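Local structure of intracellular serine protease (Bacillus licheniformis, 4ZOQ) at residues V45-I50 with G92-I97; A283-L288 with G329-Y334; Y36-G41 with Q335-M340. The protein probably acts as a subtilisin-like serine endopeptidase that cleaves lanthipeptide precursors at a specific sequence. One frame throughout, in Å; residues are numbered along the deposited sequence.

Interaction 1 (V45-I50 with G92-I97)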
ATOM      1  N   VAL B  45      10.032 -13.446   5.463  1.00 35.26           N
ATOM      2  CA  VAL B  45       9.593 -12.068   5.661  1.00 37.60           C
ATOM      3  C   VAL B  45       8.368 -11.855   4.769  1.00 36.39           C
ATOM      4  O   VAL B  45       8.400 -12.147   3.574  1.00 35.75           O
ATOM      5  CB  VAL B  45      10.682 -11.034   5.319  1.00 38.01           C
ATOM      6  CG1 VAL B  45      10.073  -9.647   5.108  1.00 31.48           C
ATOM      7  CG2 VAL B  45      11.780 -11.042   6.371  1.00 34.19           C
ATOM      8  N   LYS B  46       7.270 -11.390   5.349  1.00 37.81           N
ATOM      9  CA  LYS B  46       6.013 -11.335   4.596  1.00 37.32           C
ATOM     10  C   LYS B  46       5.522  -9.889   4.447  1.00 36.75           C
ATOM     11  O   LYS B  46       5.450  -9.130   5.434  1.00 34.57           O
ATOM     12  CB  LYS B  46       4.921 -12.186   5.287  1.00 37.17           C
ATOM     13  CG  LYS B  46       5.210 -13.681   5.296  1.00 43.36           C
ATOM     14  CD  LYS B  46       4.006 -14.503   5.761  1.00 40.34           C
ATOM     15  CE  LYS B  46       3.741 -14.352   7.250  1.00 46.17           C
ATOM     16  NZ  LYS B  46       2.477 -15.081   7.603  1.00 47.78           N
ATOM     17  N   VAL B  47       5.180  -9.523   3.219  1.00 33.75           N
ATOM     18  CA  VAL B  47       4.620  -8.210   2.913  1.00 31.85           C
ATOM     19  C   VAL B  47       3.148  -8.381   2.567  1.00 31.27           C
ATOM     20  O   VAL B  47       2.797  -9.145   1.662  1.00 33.76           O
ATOM     21  CB  VAL B  47       5.373  -7.517   1.741  1.00 33.77           C
ATOM     22  CG1 VAL B  47       4.714  -6.203   1.359  1.00 28.82           C
ATOM     23  CG2 VAL B  47       6.859  -7.313   2.089  1.00 30.98           C
ATOM     24  N   ALA B  48       2.286  -7.696   3.311  1.00 30.64           N
ATOM     25  CA  ALA B  48       0.853  -7.752   3.065  1.00 32.28           C
ATOM     26  C   ALA B  48       0.459  -6.760   1.971  1.00 34.09           C
ATOM     27  O   ALA B  48       0.799  -5.584   2.022  1.00 32.37           O
ATOM     28  CB  ALA B  48       0.089  -7.484   4.327  1.00 31.34           C
ATOM     29  N   LEU B  49      -0.231  -7.272   0.967  1.00 36.65           N
ATOM     30  CA  LEU B  49      -0.660  -6.502  -0.178  1.00 32.42           C
ATOM     31  C   LEU B  49      -2.141  -6.156  -0.077  1.00 33.41           C
ATOM     32  O   LEU B  49      -2.980  -6.940  -0.522  1.00 33.42           O
ATOM     33  CB  LEU B  49      -0.421  -7.303  -1.450  1.00 34.96           C
ATOM     34  CG  LEU B  49      -0.723  -6.531  -2.737  1.00 36.37           C
ATOM     35  CD1 LEU B  49       0.483  -5.735  -3.179  1.00 32.82           C
ATOM     36  CD2 LEU B  49      -1.230  -7.462  -3.849  1.00 38.23           C
ATOM     37  N   ILE B  50      -2.475  -5.010   0.517  1.00 30.81           N
ATOM     38  CA  ILE B  50      -3.885  -4.622   0.652  1.00 29.46           C
ATOM     39  C   ILE B  50      -4.309  -3.895  -0.610  1.00 33.85           C
ATOM     40  O   ILE B  50      -4.107  -2.693  -0.746  1.00 32.44           O
ATOM     41  CB  ILE B  50      -4.129  -3.726   1.885  1.00 30.08           C
ATOM     42  CG1 ILE B  50      -3.698  -4.459   3.142  1.00 28.38           C
ATOM     43  CG2 ILE B  50      -5.575  -3.321   1.981  1.00 28.29           C
ATOM     44  CD1 ILE B  50      -3.965  -3.761   4.353  1.00 26.36           C
ATOM     45  N   GLY B  92       4.325  -6.343  -8.251  1.00 30.63           N
ATOM     46  CA  GLY B  92       5.550  -6.361  -9.012  1.00 29.30           C
ATOM     47  C   GLY B  92       6.563  -5.367  -8.489  1.00 29.00           C
ATOM     48  O   GLY B  92       7.763  -5.638  -8.532  1.00 31.03           O
ATOM     49  N   MET B  93       6.112  -4.248  -7.931  1.00 27.70           N
ATOM     50  CA  MET B  93       7.093  -3.287  -7.466  1.00 26.52           C
ATOM     51  C   MET B  93       7.765  -3.781  -6.191  1.00 30.36           C
ATOM     52  O   MET B  93       8.959  -3.526  -5.984  1.00 32.88           O
ATOM     53  CB  MET B  93       6.480  -1.916  -7.245  1.00 26.77           C
ATOM     54  CG  MET B  93       5.893  -1.303  -8.487  1.00 27.33           C
ATOM     55  SD  MET B  93       6.918  -1.528  -9.931  1.00 28.69           S
ATOM     56  CE  MET B  93       6.573   0.017 -10.824  1.00 29.87           C
ATOM     57  N   ILE B  94       7.030  -4.494  -5.339  1.00 27.54           N
ATOM     58  CA  ILE B  94       7.664  -5.133  -4.203  1.00 28.76           C
ATOM     59  C   ILE B  94       8.638  -6.181  -4.713  1.00 30.50           C
ATOM     60  O   ILE B  94       9.771  -6.293  -4.233  1.00 28.52           O
ATOM     61  CB  ILE B  94       6.663  -5.864  -3.284  1.00 34.80           C
ATOM     62  CG1 ILE B  94       5.689  -4.912  -2.599  1.00 32.75           C
ATOM     63  CG2 ILE B  94       7.403  -6.737  -2.259  1.00 32.03           C
ATOM     64  CD1 ILE B  94       4.411  -5.617  -2.238  1.00 30.79           C
ATOM     65  N   ASN B  95       8.170  -6.983  -5.670  1.00 29.73           N
ATOM     66  CA  ASN B  95       8.962  -8.113  -6.143  1.00 28.80           C
ATOM     67  C   ASN B  95      10.274  -7.743  -6.847  1.00 30.27           C
ATOM     68  O   ASN B  95      11.299  -8.373  -6.607  1.00 28.47           O
ATOM     69  CB  ASN B  95       8.130  -8.976  -7.083  1.00 30.76           C
ATOM     70  CG  ASN B  95       8.879 -10.193  -7.548  1.00 29.55           C
ATOM     71  OD1 ASN B  95       9.181 -11.082  -6.759  1.00 31.89           O
ATOM     72  ND2 ASN B  95       9.230 -10.218  -8.821  1.00 32.23           N
ATOM     73  N   ILE B  96      10.246  -6.727  -7.710  1.00 28.03           N
ATOM     74  CA  ILE B  96      11.424  -6.399  -8.514  1.00 28.20           C
ATOM     75  C   ILE B  96      12.592  -5.951  -7.618  1.00 31.26           C
ATOM     76  O   ILE B  96      13.745  -6.204  -7.947  1.00 33.47           O
ATOM     77  CB  ILE B  96      11.108  -5.327  -9.589  1.00 27.34           C
ATOM     78  CG1 ILE B  96      12.212  -5.286 -10.631  1.00 26.98           C
ATOM     79  CG2 ILE B  96      10.845  -3.949  -8.990  1.00 26.80           C
ATOM     80  CD1 ILE B  96      12.372  -6.566 -11.438  1.00 28.62           C
ATOM     81  N   ILE B  97      12.278  -5.370  -6.457  1.00 29.29           N
ATOM     82  CA  ILE B  97      13.288  -4.969  -5.478  1.00 28.96           C
ATOM     83  C   ILE B  97      13.672  -6.104  -4.511  1.00 28.24           C
ATOM     84  O   ILE B  97      14.862  -6.310  -4.205  1.00 27.64           O
ATOM     85  CB  ILE B  97      12.774  -3.745  -4.649  1.00 30.20           C
ATOM     86  CG1 ILE B  97      12.898  -2.478  -5.498  1.00 27.16           C
ATOM     87  CG2 ILE B  97      13.562  -3.585  -3.366  1.00 26.24           C
ATOM     88  CD1 ILE B  97      11.986  -1.403  -5.123  1.00 29.72           C
TER
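In the alpha/beta core of the subtilase fold, Val-47 and Leu-49 of strand 46-51 pack against Ile-94 of helix 86-97. The two elements carry two members of the predicted charge relay system: the strand ends on Asp-51 and the helix opens with His-86, so this buried apolar seam joins the two elements that carry them. The backbones stay well separated, with Val-47 CA and Ile-94 CA 8.3 Å apart, and the interval is bridged by methyl groups. Strand alternation sends the side chains of Val-47 and Leu-49 toward the helix while that of Ala-48 points away, to the other face of the sheet. There it touches Tyr-106 and His-131. The backbone of Val-47 is tied to Thr-102 and Thr-104 of strand 102-110, and that of Ala-48 to Val-133 and Asn-135 of strand 133-136, which fixes the strand from its two flanks.

On the helix side one residue does the reaching. Ile-94 has CG1 anti to its carbonyl carbon (chi1 -65°), and the extended chain beyond it carries CD1 out to the sheet. The Ile-94 side chain also touches Ile-103 of strand 102-110. Val-47 meets it with CG1, the branch opposite its backbone N, and the two side chains run past each other in opposite senses. The other branch of Val-47, CG2, touches Ala-287 CB of helix 275-297, so each of its methyls faces a different helix. Leu-49 comes in at a slant, its CG swung anti to the backbone N (chi1 -175°). Ile-94 CD1 therefore sits in the notch between the two strand side chains, 3.7 Å from Val-47 CG1 and 4.0 Å from Leu-49 CD1.

Interaction 2 (A283-L288 with G329-Y334)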
ATOM      1  N   ALA B 283       8.086  -0.306   0.451  1.00 26.53           N
ATOM      2  CA  ALA B 283       7.726  -1.490   1.210  1.00 27.13           C
ATOM      3  C   ALA B 283       8.702  -2.632   0.870  1.00 29.62           C
ATOM      4  O   ALA B 283       9.207  -3.318   1.781  1.00 28.18           O
ATOM      5  CB  ALA B 283       6.291  -1.898   0.933  1.00 27.00           C
ATOM      6  N   GLY B 284       8.996  -2.793  -0.431  1.00 26.84           N
ATOM      7  CA  GLY B 284       9.946  -3.790  -0.900  1.00 28.57           C
ATOM      8  C   GLY B 284      11.322  -3.558  -0.306  1.00 26.67           C
ATOM      9  O   GLY B 284      11.978  -4.500   0.155  1.00 25.79           O
ATOM     10  N   THR B 285      11.731  -2.291  -0.268  1.00 27.25           N
ATOM     11  CA  THR B 285      13.010  -1.933   0.335  1.00 29.00           C
ATOM     12  C   THR B 285      13.008  -2.249   1.838  1.00 28.31           C
ATOM     13  O   THR B 285      13.999  -2.763   2.376  1.00 29.17           O
ATOM     14  CB  THR B 285      13.353  -0.443   0.145  1.00 26.61           C
ATOM     15  OG1 THR B 285      13.351  -0.110  -1.257  1.00 26.10           O
ATOM     16  CG2 THR B 285      14.743  -0.145   0.741  1.00 25.02           C
ATOM     17  N   ALA B 286      11.892  -1.976   2.511  1.00 27.15           N
ATOM     18  CA  ALA B 286      11.786  -2.294   3.939  1.00 27.88           C
ATOM     19  C   ALA B 286      11.948  -3.795   4.197  1.00 29.28           C
ATOM     20  O   ALA B 286      12.644  -4.208   5.136  1.00 29.30           O
ATOM     21  CB  ALA B 286      10.466  -1.815   4.496  1.00 27.87           C
ATOM     22  N   ALA B 287      11.295  -4.602   3.361  1.00 28.99           N
ATOM     23  CA  ALA B 287      11.405  -6.058   3.451  1.00 30.78           C
ATOM     24  C   ALA B 287      12.861  -6.477   3.225  1.00 27.80           C
ATOM     25  O   ALA B 287      13.350  -7.411   3.862  1.00 30.62           O
ATOM     26  CB  ALA B 287      10.475  -6.741   2.451  1.00 27.84           C
ATOM     27  N   LEU B 288      13.565  -5.771   2.351  1.00 26.05           N
ATOM     28  CA  LEU B 288      14.976  -6.102   2.157  1.00 31.51           C
ATOM     29  C   LEU B 288      15.813  -5.835   3.416  1.00 30.60           C
ATOM     30  O   LEU B 288      16.661  -6.653   3.777  1.00 29.75           O
ATOM     31  CB  LEU B 288      15.564  -5.336   0.970  1.00 30.63           C
ATOM     32  CG  LEU B 288      15.295  -5.881  -0.427  1.00 31.06           C
ATOM     33  CD1 LEU B 288      16.183  -5.133  -1.438  1.00 30.89           C
ATOM     34  CD2 LEU B 288      15.559  -7.398  -0.464  1.00 29.79           C
ATOM     35  N   GLY B 329      13.073  12.260   1.410  1.00 30.31           N
ATOM     36  CA  GLY B 329      13.713  12.111   0.110  1.00 29.41           C
ATOM     37  C   GLY B 329      13.428  10.792  -0.600  1.00 33.31           C
ATOM     38  O   GLY B 329      12.536  10.001  -0.203  1.00 34.66           O
ATOM     39  N   GLU B 330      14.196  10.534  -1.650  1.00 29.18           N
ATOM     40  CA  GLU B 330      13.998   9.334  -2.449  1.00 30.11           C
ATOM     41  C   GLU B 330      14.691   8.126  -1.868  1.00 30.67           C
ATOM     42  O   GLU B 330      15.905   8.155  -1.594  1.00 29.82           O
ATOM     43  CB  GLU B 330      14.503   9.545  -3.859  1.00 31.25           C
ATOM     44  CG  GLU B 330      14.262   8.360  -4.783  1.00 29.93           C
ATOM     45  CD  GLU B 330      14.714   8.693  -6.184  1.00 36.91           C
ATOM     46  OE1 GLU B 330      14.987   9.884  -6.408  1.00 40.67           O
ATOM     47  OE2 GLU B 330      14.752   7.812  -7.066  1.00 36.75           O
ATOM     48  N   VAL B 331      13.892   7.096  -1.609  1.00 28.37           N
ATOM     49  CA  VAL B 331      14.391   5.808  -1.164  1.00 30.55           C
ATOM     50  C   VAL B 331      15.207   5.093  -2.243  1.00 29.28           C
ATOM     51  O   VAL B 331      14.808   5.037  -3.389  1.00 28.92           O
ATOM     52  CB  VAL B 331      13.221   4.882  -0.709  1.00 31.05           C
ATOM     53  CG1 VAL B 331      13.700   3.427  -0.537  1.00 27.21           C
ATOM     54  CG2 VAL B 331      12.626   5.414   0.575  1.00 30.13           C
ATOM     55  N   ARG B 332      16.350   4.549  -1.860  1.00 30.33           N
ATOM     56  CA  ARG B 332      17.176   3.745  -2.767  1.00 34.47           C
ATOM     57  C   ARG B 332      17.595   2.490  -2.035  1.00 33.77           C
ATOM     58  O   ARG B 332      18.370   2.554  -1.068  1.00 33.71           O
ATOM     59  CB  ARG B 332      18.396   4.521  -3.264  1.00 39.62           C
ATOM     60  CG  ARG B 332      18.050   5.724  -4.161  1.00 44.41           C
ATOM     61  CD  ARG B 332      19.313   6.553  -4.394  1.00 52.37           C
ATOM     62  NE  ARG B 332      19.812   7.042  -3.103  1.00 42.87           N
ATOM     63  CZ  ARG B 332      20.900   7.794  -2.940  1.00 46.67           C
ATOM     64  NH1 ARG B 332      21.628   8.135  -4.005  1.00 45.27           N
ATOM     65  NH2 ARG B 332      21.261   8.189  -1.708  1.00 40.33           N
ATOM     66  N   ALA B 333      17.085   1.346  -2.486  1.00 35.87           N
ATOM     67  CA  ALA B 333      17.327   0.083  -1.784  1.00 31.81           C
ATOM     68  C   ALA B 333      18.819  -0.228  -1.606  1.00 32.23           C
ATOM     69  O   ALA B 333      19.215  -0.639  -0.520  1.00 31.50           O
ATOM     70  CB  ALA B 333      16.645  -1.061  -2.526  1.00 25.18           C
ATOM     71  N   TYR B 334      19.645  -0.024  -2.639  1.00 30.60           N
ATOM     72  CA  TYR B 334      21.076  -0.362  -2.509  1.00 33.60           C
ATOM     73  C   TYR B 334      21.756   0.526  -1.477  1.00 32.27           C
ATOM     74  O   TYR B 334      22.655   0.086  -0.787  1.00 32.74           O
ATOM     75  CB  TYR B 334      21.816  -0.269  -3.853  1.00 32.24           C
ATOM     76  CG  TYR B 334      22.122   1.133  -4.301  1.00 34.93           C
ATOM     77  CD1 TYR B 334      21.196   1.850  -5.073  1.00 33.80           C
ATOM     78  CD2 TYR B 334      23.334   1.747  -3.962  1.00 31.72           C
ATOM     79  CE1 TYR B 334      21.460   3.141  -5.486  1.00 37.04           C
ATOM     80  CE2 TYR B 334      23.612   3.022  -4.372  1.00 36.07           C
ATOM     81  CZ  TYR B 334      22.669   3.723  -5.140  1.00 41.20           C
ATOM     82  OH  TYR B 334      22.931   5.005  -5.559  1.00 42.45           O
TER
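Val-331 is the first residue of 329-334 to meet helix 275-297, and it does so with CG1, the methyl opposite its backbone N (chi1 167°). That methyl comes tip to tip with the side chain of Thr-285, lying 3.6 Å from Thr-285 OG1. The backbone of Val-331 is meanwhile hydrogen-bonded to Thr-224, so this part of the segment is held against strand 221-226, an edge of the sheet within this chain, as it passes the helix.

Arg-332 holds the N-cap position, and Ala-333 then begins the short helix 333-338 right on top of Thr-285: the CA atoms of Thr-285 and Ala-333 are only 5.2 Å apart, a spacing that small side chains permit. In the subtilase fold helix 275-297 is the long central helix whose start carries the nucleophile, here predicted to be Ser-276, and the present contact lies further along it, away from that site. Thr-285 meets Ala-333 with both branches. Its CG2 reaches Ala-333 CA at 3.6 Å, and OG1 lies 3.7 Å from Ala-333 CB. With OG1 anti to the carbonyl carbon (chi1 -57°), the hydroxyl also reaches back along its own helix to donate to Gln-281 O, so this buried polar group has a partner although its neighbours across the contact are apolar. If an alanine stood here, the loss of both branches would probably open a gap beneath Val-331 CG1 and Ala-333 and take the side-chain donor from Gln-281 O. The backbone N of Ala-333 is hydrogen-bonded to Gln-29 OE1. One turn on from Thr-285, Leu-288 CD1 adds a looser touch at 4.2 Å from Ala-333 CB.

Interaction 3 (Y36-G41 with Q335-M340)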
ATOM      1  N   TYR B  36      20.599  -7.947  -5.663  1.00 31.93           N
ATOM      2  CA  TYR B  36      20.156  -9.346  -5.692  1.00 32.96           C
ATOM      3  C   TYR B  36      21.193 -10.268  -5.107  1.00 35.61           C
ATOM      4  O   TYR B  36      20.853 -11.328  -4.598  1.00 38.70           O
ATOM      5  CB  TYR B  36      19.841  -9.834  -7.104  1.00 33.17           C
ATOM      6  CG  TYR B  36      18.621  -9.218  -7.760  1.00 33.23           C
ATOM      7  CD1 TYR B  36      17.755  -8.379  -7.055  1.00 30.30           C
ATOM      8  CD2 TYR B  36      18.369  -9.435  -9.103  1.00 32.09           C
ATOM      9  CE1 TYR B  36      16.655  -7.796  -7.676  1.00 31.90           C
ATOM     10  CE2 TYR B  36      17.274  -8.854  -9.735  1.00 32.71           C
ATOM     11  CZ  TYR B  36      16.425  -8.039  -9.023  1.00 32.32           C
ATOM     12  OH  TYR B  36      15.334  -7.483  -9.651  1.00 31.31           O
ATOM     13  N   GLN B  37      22.461  -9.899  -5.215  1.00 35.14           N
ATOM     14  CA  GLN B  37      23.513 -10.712  -4.613  1.00 37.66           C
ATOM     15  C   GLN B  37      23.924 -10.200  -3.230  1.00 40.20           C
ATOM     16  O   GLN B  37      24.744 -10.814  -2.581  1.00 47.31           O
ATOM     17  CB  GLN B  37      24.719 -10.843  -5.553  1.00 35.80           C
ATOM     18  CG  GLN B  37      25.488  -9.577  -5.749  1.00 42.30           C
ATOM     19  CD  GLN B  37      26.765  -9.758  -6.560  1.00 45.06           C
ATOM     20  OE1 GLN B  37      27.246  -8.823  -7.183  1.00 60.37           O
ATOM     21  NE2 GLN B  37      27.388 -10.904  -6.423  1.00 49.35           N
ATOM     22  N   ILE B  38      23.346  -9.084  -2.788  1.00 38.82           N
ATOM     23  CA  ILE B  38      23.592  -8.560  -1.446  1.00 34.54           C
ATOM     24  C   ILE B  38      22.491  -9.066  -0.513  1.00 36.29           C
ATOM     25  O   ILE B  38      22.763  -9.609   0.553  1.00 42.38           O
ATOM     26  CB  ILE B  38      23.605  -7.007  -1.416  1.00 40.54           C
ATOM     27  CG1 ILE B  38      24.581  -6.419  -2.452  1.00 37.37           C
ATOM     28  CG2 ILE B  38      23.912  -6.495  -0.001  1.00 40.30           C
ATOM     29  CD1 ILE B  38      26.005  -6.842  -2.224  1.00 44.76           C
ATOM     30  N   GLU B  39      21.245  -8.879  -0.923  1.00 35.05           N
ATOM     31  CA  GLU B  39      20.105  -9.357  -0.172  1.00 33.75           C
ATOM     32  C   GLU B  39      18.931  -9.424  -1.132  1.00 35.33           C
ATOM     33  O   GLU B  39      18.380  -8.410  -1.569  1.00 33.58           O
ATOM     34  CB  GLU B  39      19.797  -8.463   1.041  1.00 35.08           C
ATOM     35  CG  GLU B  39      18.564  -8.920   1.843  1.00 33.47           C
ATOM     36  CD  GLU B  39      18.698 -10.368   2.359  1.00 36.78           C
ATOM     37  OE1 GLU B  39      17.924 -11.242   1.902  1.00 39.91           O
ATOM     38  OE2 GLU B  39      19.552 -10.639   3.224  1.00 34.71           O
ATOM     39  N   ARG B  40      18.492 -10.645  -1.377  1.00 36.67           N
ATOM     40  CA  ARG B  40      17.428 -10.894  -2.320  1.00 34.57           C
ATOM     41  C   ARG B  40      16.097 -10.998  -1.590  1.00 36.57           C
ATOM     42  O   ARG B  40      15.056 -11.158  -2.229  1.00 38.93           O
ATOM     43  CB  ARG B  40      17.744 -12.169  -3.109  1.00 34.89           C
ATOM     44  CG  ARG B  40      17.279 -12.180  -4.549  1.00 36.38           C
ATOM     45  CD  ARG B  40      17.927 -13.336  -5.351  1.00 37.88           C
ATOM     46  NE  ARG B  40      17.553 -13.246  -6.759  1.00 36.10           N
ATOM     47  CZ  ARG B  40      16.368 -13.635  -7.230  1.00 37.68           C
ATOM     48  NH1 ARG B  40      15.472 -14.164  -6.406  1.00 40.17           N
ATOM     49  NH2 ARG B  40      16.080 -13.515  -8.517  1.00 32.85           N
ATOM     50  N   GLY B  41      16.140 -10.917  -0.251  1.00 33.63           N
ATOM     51  CA  GLY B  41      14.949 -11.074   0.571  1.00 31.21           C
ATOM     52  C   GLY B  41      14.734 -12.474   1.125  1.00 35.72           C
ATOM     53  O   GLY B  41      15.167 -13.469   0.524  1.00 40.28           O
ATOM     54  N   GLN B 335      21.309   1.772  -1.361  1.00 34.60           N
ATOM     55  CA  GLN B 335      21.873   2.674  -0.371  1.00 35.56           C
ATOM     56  C   GLN B 335      21.458   2.223   1.017  1.00 37.26           C
ATOM     57  O   GLN B 335      22.237   2.293   1.959  1.00 33.00           O
ATOM     58  CB  GLN B 335      21.403   4.108  -0.581  1.00 34.64           C
ATOM     59  CG  GLN B 335      22.065   4.847  -1.709  1.00 40.57           C
ATOM     60  CD  GLN B 335      23.564   4.999  -1.554  1.00 43.55           C
ATOM     61  OE1 GLN B 335      24.148   4.700  -0.491  1.00 41.79           O
ATOM     62  NE2 GLN B 335      24.195   5.553  -2.596  1.00 46.02           N
ATOM     63  N   ALA B 336      20.207   1.773   1.126  1.00 35.95           N
ATOM     64  CA  ALA B 336      19.682   1.263   2.389  1.00 35.14           C
ATOM     65  C   ALA B 336      20.540   0.126   2.911  1.00 35.30           C
ATOM     66  O   ALA B 336      20.928   0.115   4.085  1.00 40.44           O
ATOM     67  CB  ALA B 336      18.227   0.793   2.216  1.00 29.98           C
ATOM     68  N   LEU B 337      20.857  -0.811   2.027  1.00 34.81           N
ATOM     69  CA  LEU B 337      21.665  -1.980   2.385  1.00 38.89           C
ATOM     70  C   LEU B 337      23.115  -1.540   2.632  1.00 37.76           C
ATOM     71  O   LEU B 337      23.800  -2.057   3.523  1.00 35.42           O
ATOM     72  CB  LEU B 337      21.579  -3.058   1.284  1.00 32.78           C
ATOM     73  CG  LEU B 337      20.222  -3.744   1.042  1.00 30.66           C
ATOM     74  CD1 LEU B 337      20.307  -4.662  -0.132  1.00 30.08           C
ATOM     75  CD2 LEU B 337      19.754  -4.543   2.259  1.00 32.53           C
ATOM     76  N   LYS B 338      23.557  -0.548   1.868  1.00 36.03           N
ATOM     77  CA  LYS B 338      24.934  -0.084   1.968  1.00 40.74           C
ATOM     78  C   LYS B 338      25.171   0.582   3.322  1.00 45.59           C
ATOM     79  O   LYS B 338      26.272   0.500   3.887  1.00 44.58           O
ATOM     80  CB  LYS B 338      25.244   0.890   0.834  1.00 38.77           C
ATOM     81  CG  LYS B 338      26.688   1.279   0.679  1.00 45.53           C
ATOM     82  CD  LYS B 338      26.814   2.457  -0.304  1.00 48.64           C
ATOM     83  CE  LYS B 338      27.498   3.653   0.355  1.00 57.86           C
ATOM     84  NZ  LYS B 338      27.371   4.905  -0.455  1.00 63.91           N
ATOM     85  N   MET B 339      24.132   1.178   3.893  1.00 41.69           N
ATOM     86  CA  MET B 339      24.332   1.764   5.215  1.00 48.18           C
ATOM     87  C   MET B 339      24.177   0.797   6.357  1.00 48.13           C
ATOM     88  O   MET B 339      24.281   1.195   7.507  1.00 50.39           O
ATOM     89  CB  MET B 339      23.416   2.925   5.475  1.00 41.53           C
ATOM     90  CG  MET B 339      23.835   4.189   4.794  1.00 52.16           C
ATOM     91  SD  MET B 339      23.029   5.495   5.733  1.00 75.93           S
ATOM     92  CE  MET B 339      21.731   4.532   6.570  1.00 42.34           C
ATOM     93  N   MET B 340      23.946  -0.469   6.045  1.00 49.31           N
ATOM     94  CA  MET B 340      23.878  -1.484   7.082  1.00 52.14           C
ATOM     95  C   MET B 340      25.226  -2.193   7.247  1.00 52.67           C
ATOM     96  O   MET B 340      25.355  -3.127   8.049  1.00 55.77           O
ATOM     97  CB  MET B 340      22.784  -2.505   6.751  1.00 45.38           C
ATOM     98  CG  MET B 340      21.385  -1.967   6.789  1.00 43.11           C
ATOM     99  SD  MET B 340      20.219  -3.253   6.283  1.00 37.49           S
ATOM    100  CE  MET B 340      20.251  -4.292   7.746  1.00 29.02           C
TER
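The irregular segment 36-41 passes the closing helix with Ile-38 CA and Leu-337 CA 7.9 Å apart, the closest pair of CA atoms between the two segments. Leu-337 fills that interval. With CG anti to its carbonyl carbon (chi1 -66°), it spreads two methyls toward the loop. CD1 lies 4.0 Å from Ile-38 CG2, the two side chains sliding by in opposite directions at the exposed margin of the contact. The same CD1 is 4.0 Å from Glu-39 CB, and CD2 is close to that CB as well, so the glutamate takes part through its aliphatic root.

The charged end of Glu-39 goes elsewhere. A bend at chi2 (58°) folds the chain back, and OE1, through its anti lone pair, accepts a somewhat bent hydrogen bond of 2.8 Å from Gly-41 N. The carboxylate thus holds the backbone two residues further along the loop. OE2 lies near Glu-295 OE2, a pairing of like charges that might favour a proton on one of them.

Helix 275-297 runs beside both partners, with Glu-292 touching Glu-39, Leu-337 and Met-340. Arg-40 forms a salt bridge with Asp-100 just beyond helix 86-97, while Ala-336 and Met-340 rest on helix 303-313.

Overall arrangement
Interaction 3 joins a loop near the start of the chain to its last helix, and interactions 1 and 2 follow one another inside the loop it closes. Interactions 2 and 3 share helix 333-338, and their centres are about 9 Å apart; the centre of interaction 1 is about 11 Å from that of interaction 2 and about 16 Å from that of interaction 3. Helix 275-297 is the common neighbour: Leu-288 touches Ile-97 of interaction 1 and Glu-39 of interaction 3, and Tyr-36 OH is hydrogen-bonded to Ile-96 O. The three thus form a continuous band from the central sheet out to the surface, packing an early loop and the C-terminal helix against the subtilase core.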